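Local coordinates for 389aa long hypothetical nucleolar protein (Pyrococcus horikoshii, PDB 5ZVE), which methylates the C5 position of cytosine 72 in several tRNAs, using S-adenosyl-L-methionine as the methyl donor, at residues Val101-Val112 and Gly153-Lys164. Numbering follows the deposited sequence.
Sequences VYQGAMLYAPGV and GLAVEVTLPKFK
Leu107 and Val156 pair as antiparallel partners, joined by two backbone hydrogen bonds: Leu107 N to Val156 O, 3.1 Å, and Val156 N to Leu107 O, 3.0 Å. Ala155 N reaches the same Leu107 O at 2.9 Å, so that one carbonyl takes two neighbouring amides: a classic beta bulge. Beyond it Ala109 N bonds to Gly153 O, and at the other end Phe163 N reaches Tyr102 O from above the carbonyl plane, a bent bond. Met106, bent at chi2 and chi3, lays its sulfur by Val158 N, and Val158 N gives Met106 SD a weak hydrogen bond of 3.5 Å.

The aromatic pair sits by the Phe163 N bond. Phe163 turns its edge to one face of Tyr102 in a T-shaped stack, centroids 5.4 Å apart and planes at 71°. Tyr102 chi1 of -169° swings the ring away from its own N, so that the Tyr102 and Phe163 side chains run out side by side while their ring planes stay steeply inclined. Lys162 CG also meets this ring, 3.7 Å from Tyr102 CE1, and Tyr102 OH hydrogen-bonds to the backbone O of Arg30. An alanine at Tyr102 would remove the ring and is likely to leave the Phe163 edge without its aromatic partner and Arg30 O without the hydroxyl.

Apolar contacts fill the middle. Val158 CG2 packs against Val101 CG1, and Leu154 CD1 touches Met106 CB at 3.6 Å. Gly104, at positive phi, closes the helix 95-101 with a Schellman motif; its CA lies close against Pro161 CB and Lys164 CD.

Edge strand 107-108 and the end of helix 95-101 are thus joined to strand 154-161, and the turn after the helix to residues 162-164, in the PUA domain.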
loop_
_atom_site.group_PDB
_atom_site.type_symbol
_atom_site.label_atom_id
_atom_site.label_comp_id
_atom_site.label_asym_id
_atom_site.label_seq_id
_atom_site.Cartn_x
_atom_site.Cartn_y
_atom_site.Cartn_z
ATOM N N VAL A 101 1.566 -0.533 16.481
ATOM C CA VAL A 101 1.787 0.348 17.631
ATOM C C VAL A 101 2.539 1.617 17.224
ATOM O O VAL A 101 2.220 2.721 17.667
ATOM C CB VAL A 101 2.572 -0.386 18.748
ATOM C CG1 VAL A 101 3.070 0.584 19.808
ATOM C CG2 VAL A 101 1.717 -1.483 19.369
ATOM N N TYR A 102 3.534 1.433 16.363
ATOM C CA TYR A 102 4.315 2.504 15.751
ATOM C C TYR A 102 3.431 3.563 15.085
ATOM O O TYR A 102 3.843 4.708 14.908
ATOM C CB TYR A 102 5.270 1.884 14.724
ATOM C CG TYR A 102 6.357 2.772 14.150
ATOM C CD1 TYR A 102 7.419 3.201 14.933
ATOM C CD2 TYR A 102 6.364 3.110 12.803
ATOM C CE1 TYR A 102 8.429 3.982 14.407
ATOM C CE2 TYR A 102 7.372 3.887 12.266
ATOM C CZ TYR A 102 8.401 4.318 13.073
ATOM O OH TYR A 102 9.410 5.093 12.546
ATOM N N GLN A 103 2.215 3.170 14.718
ATOM C CA GLN A 103 1.302 4.070 14.026
ATOM C C GLN A 103 0.063 4.392 14.860
ATOM O O GLN A 103 -0.853 5.053 14.381
ATOM C CB GLN A 103 0.897 3.464 12.680
ATOM C CG GLN A 103 2.090 2.974 11.887
ATOM C CD GLN A 103 1.701 2.264 10.611
ATOM O OE1 GLN A 103 1.035 2.833 9.752
ATOM N NE2 GLN A 103 2.117 1.007 10.483
ATOM N N GLY A 104 0.033 3.916 16.101
ATOM C CA GLY A 104 -1.005 4.321 17.036
ATOM C C GLY A 104 -1.940 3.235 17.533
ATOM O O GLY A 104 -2.829 3.509 18.335
ATOM N N ALA A 105 -1.744 2.003 17.077
ATOM C CA ALA A 105 -2.546 0.886 17.574
ATOM C C ALA A 105 -2.236 0.598 19.033
ATOM O O ALA A 105 -1.136 0.874 19.510
ATOM C CB ALA A 105 -2.308 -0.366 16.741
ATOM N N MET A 106 -3.219 0.051 19.742
ATOM C CA MET A 106 -2.981 -0.535 21.052
ATOM C C MET A 106 -2.170 -1.811 20.896
ATOM O O MET A 106 -2.116 -2.377 19.811
ATOM C CB MET A 106 -4.303 -0.840 21.755
ATOM C CG MET A 106 -5.276 0.324 21.815
ATOM S SD MET A 106 -4.663 1.642 22.875
ATOM C CE MET A 106 -4.024 2.796 21.663
ATOM N N LEU A 107 -1.567 -2.280 21.983
ATOM C CA LEU A 107 -0.872 -3.553 21.947
ATOM C C LEU A 107 -1.717 -4.623 22.621
ATOM O O LEU A 107 -2.075 -4.500 23.794
ATOM C CB LEU A 107 0.496 -3.455 22.618
ATOM C CG LEU A 107 1.296 -4.762 22.635
ATOM C CD1 LEU A 107 1.541 -5.271 21.225
ATOM C CD2 LEU A 107 2.613 -4.587 23.377
ATOM N N TYR A 108 -2.052 -5.665 21.868
ATOM C CA TYR A 108 -2.840 -6.763 22.407
ATOM C C TYR A 108 -1.943 -7.944 22.757
ATOM O O TYR A 108 -0.818 -8.046 22.264
ATOM C CB TYR A 108 -3.928 -7.164 21.410
ATOM C CG TYR A 108 -4.850 -6.010 21.092
ATOM C CD1 TYR A 108 -5.890 -5.674 21.949
ATOM C CD2 TYR A 108 -4.663 -5.237 19.952
ATOM C CE1 TYR A 108 -6.730 -4.607 21.673
ATOM C CE2 TYR A 108 -5.499 -4.169 19.667
ATOM C CZ TYR A 108 -6.531 -3.859 20.534
ATOM O OH TYR A 108 -7.367 -2.799 20.264
ATOM N N ALA A 109 -2.451 -8.832 23.608
ATOM C CA ALA A 109 -1.651 -9.909 24.190
ATOM C C ALA A 109 -0.961 -10.814 23.157
ATOM O O ALA A 109 0.231 -11.083 23.296
ATOM C CB ALA A 109 -2.505 -10.746 25.137
ATOM N N PRO A 110 -1.688 -11.285 22.124
ATOM C CA PRO A 110 -0.964 -12.077 21.119
ATOM C C PRO A 110 0.158 -11.304 20.420
ATOM O O PRO A 110 1.021 -11.918 19.795
ATOM C CB PRO A 110 -2.056 -12.465 20.111
ATOM C CG PRO A 110 -3.200 -11.568 20.385
ATOM C CD PRO A 110 -3.136 -11.258 21.846
ATOM N N GLY A 111 0.141 -9.980 20.517
ATOM C CA GLY A 111 1.180 -9.172 19.907
ATOM C C GLY A 111 2.419 -9.067 20.775
ATOM O O GLY A 111 3.424 -8.488 20.367
ATOM N N VAL A 112 2.350 -9.641 21.971
ATOM C CA VAL A 112 3.448 -9.556 22.930
ATOM C C VAL A 112 4.397 -10.746 22.808
ATOM O O VAL A 112 3.983 -11.900 22.932
ATOM C CB VAL A 112 2.926 -9.475 24.379
ATOM C CG1 VAL A 112 4.081 -9.538 25.371
ATOM C CG2 VAL A 112 2.107 -8.210 24.578
ATOM N N GLY A 153 -7.208 -9.910 24.345
ATOM C CA GLY A 153 -7.305 -8.825 25.305
ATOM C C GLY A 153 -6.285 -7.715 25.127
ATOM O O GLY A 153 -5.337 -7.844 24.353
ATOM N N LEU A 154 -6.487 -6.622 25.858
ATOM C CA LEU A 154 -5.600 -5.464 25.803
ATOM C C LEU A 154 -4.420 -5.613 26.765
ATOM O O LEU A 154 -4.608 -5.785 27.968
ATOM C CB LEU A 154 -6.385 -4.191 26.123
ATOM C CG LEU A 154 -5.631 -2.862 26.136
ATOM C CD1 LEU A 154 -4.929 -2.626 24.809
ATOM C CD2 LEU A 154 -6.597 -1.717 26.437
ATOM N N ALA A 155 -3.206 -5.523 26.231
ATOM C CA ALA A 155 -2.003 -5.709 27.035
ATOM C C ALA A 155 -1.389 -4.372 27.440
ATOM O O ALA A 155 -1.057 -4.155 28.606
ATOM C CB ALA A 155 -0.987 -6.557 26.279
ATOM N N VAL A 156 -1.218 -3.482 26.474
ATOM C CA VAL A 156 -0.738 -2.140 26.769
ATOM C C VAL A 156 -1.610 -1.116 26.067
ATOM O O VAL A 156 -1.781 -1.160 24.850
ATOM C CB VAL A 156 0.728 -1.932 26.337
ATOM C CG1 VAL A 156 1.184 -0.520 26.673
ATOM C CG2 VAL A 156 1.639 -2.958 26.995
ATOM N N GLU A 157 -2.168 -0.193 26.841
ATOM C CA GLU A 157 -2.831 0.958 26.260
ATOM C C GLU A 157 -1.760 1.940 25.828
ATOM O O GLU A 157 -1.064 2.517 26.665
ATOM C CB GLU A 157 -3.802 1.598 27.259
ATOM C CG GLU A 157 -4.497 2.843 26.745
ATOM C CD GLU A 157 -5.378 3.491 27.800
ATOM O OE1 GLU A 157 -5.534 2.906 28.892
ATOM O OE2 GLU A 157 -5.924 4.577 27.532
ATOM N N VAL A 158 -1.616 2.114 24.517
ATOM C CA VAL A 158 -0.557 2.953 23.974
ATOM C C VAL A 158 -1.023 4.407 23.952
ATOM O O VAL A 158 -1.808 4.814 23.099
ATOM C CB VAL A 158 -0.137 2.491 22.557
ATOM C CG1 VAL A 158 0.992 3.350 22.017
ATOM C CG2 VAL A 158 0.293 1.035 22.590
ATOM N N THR A 159 -0.531 5.178 24.914
ATOM C CA THR A 159 -0.907 6.569 25.086
ATOM C C THR A 159 0.102 7.497 24.430
ATOM O O THR A 159 -0.156 8.686 24.253
ATOM C CB THR A 159 -1.018 6.925 26.570
ATOM O OG1 THR A 159 0.227 6.622 27.213
ATOM C CG2 THR A 159 -2.125 6.118 27.224
ATOM N N LEU A 160 1.266 6.955 24.098
ATOM C CA LEU A 160 2.276 7.727 23.391
ATOM C C LEU A 160 2.939 6.891 22.309
ATOM O O LEU A 160 4.070 6.431 22.471
ATOM C CB LEU A 160 3.330 8.259 24.364
ATOM C CG LEU A 160 4.250 9.333 23.776
ATOM C CD1 LEU A 160 3.472 10.620 23.503
ATOM C CD2 LEU A 160 5.419 9.585 24.711
ATOM N N PRO A 161 2.226 6.679 21.196
ATOM C CA PRO A 161 2.829 6.018 20.040
ATOM C C PRO A 161 3.878 6.923 19.406
ATOM O O PRO A 161 3.811 8.132 19.582
ATOM C CB PRO A 161 1.641 5.798 19.105
ATOM C CG PRO A 161 0.719 6.926 19.429
ATOM C CD PRO A 161 0.851 7.132 20.918
ATOM N N LYS A 162 4.837 6.350 18.694
ATOM C CA LYS A 162 5.827 7.160 18.005
ATOM C C LYS A 162 5.134 8.063 16.975
ATOM O O LYS A 162 5.439 9.251 16.865
ATOM C CB LYS A 162 6.868 6.261 17.344
ATOM C CG LYS A 162 7.828 6.980 16.434
ATOM C CD LYS A 162 8.978 7.598 17.186
ATOM C CE LYS A 162 10.249 7.517 16.361
ATOM N NZ LYS A 162 11.248 8.532 16.790
ATOM N N PHE A 163 4.187 7.488 16.241
ATOM C CA PHE A 163 3.356 8.239 15.306
ATOM C C PHE A 163 1.900 7.861 15.504
ATOM O O PHE A 163 1.596 6.788 16.023
ATOM C CB PHE A 163 3.753 7.974 13.850
ATOM C CG PHE A 163 5.139 8.428 13.499
ATOM C CD1 PHE A 163 5.377 9.740 13.117
ATOM C CD2 PHE A 163 6.201 7.538 13.528
ATOM C CE1 PHE A 163 6.652 10.162 12.783
ATOM C CE2 PHE A 163 7.482 7.950 13.188
ATOM C CZ PHE A 163 7.708 9.264 12.819
ATOM N N LYS A 164 1.001 8.743 15.088
ATOM C CA LYS A 164 -0.424 8.474 15.190
ATOM C C LYS A 164 -1.152 8.690 13.867
ATOM O O LYS A 164 -1.164 9.792 13.325
ATOM C CB LYS A 164 -1.050 9.351 16.273
ATOM C CG LYS A 164 -2.543 9.150 16.454
ATOM C CD LYS A 164 -2.891 7.697 16.667
ATOM C CE LYS A 164 -4.373 7.530 16.969
ATOM N NZ LYS A 164 -4.775 6.093 16.935
#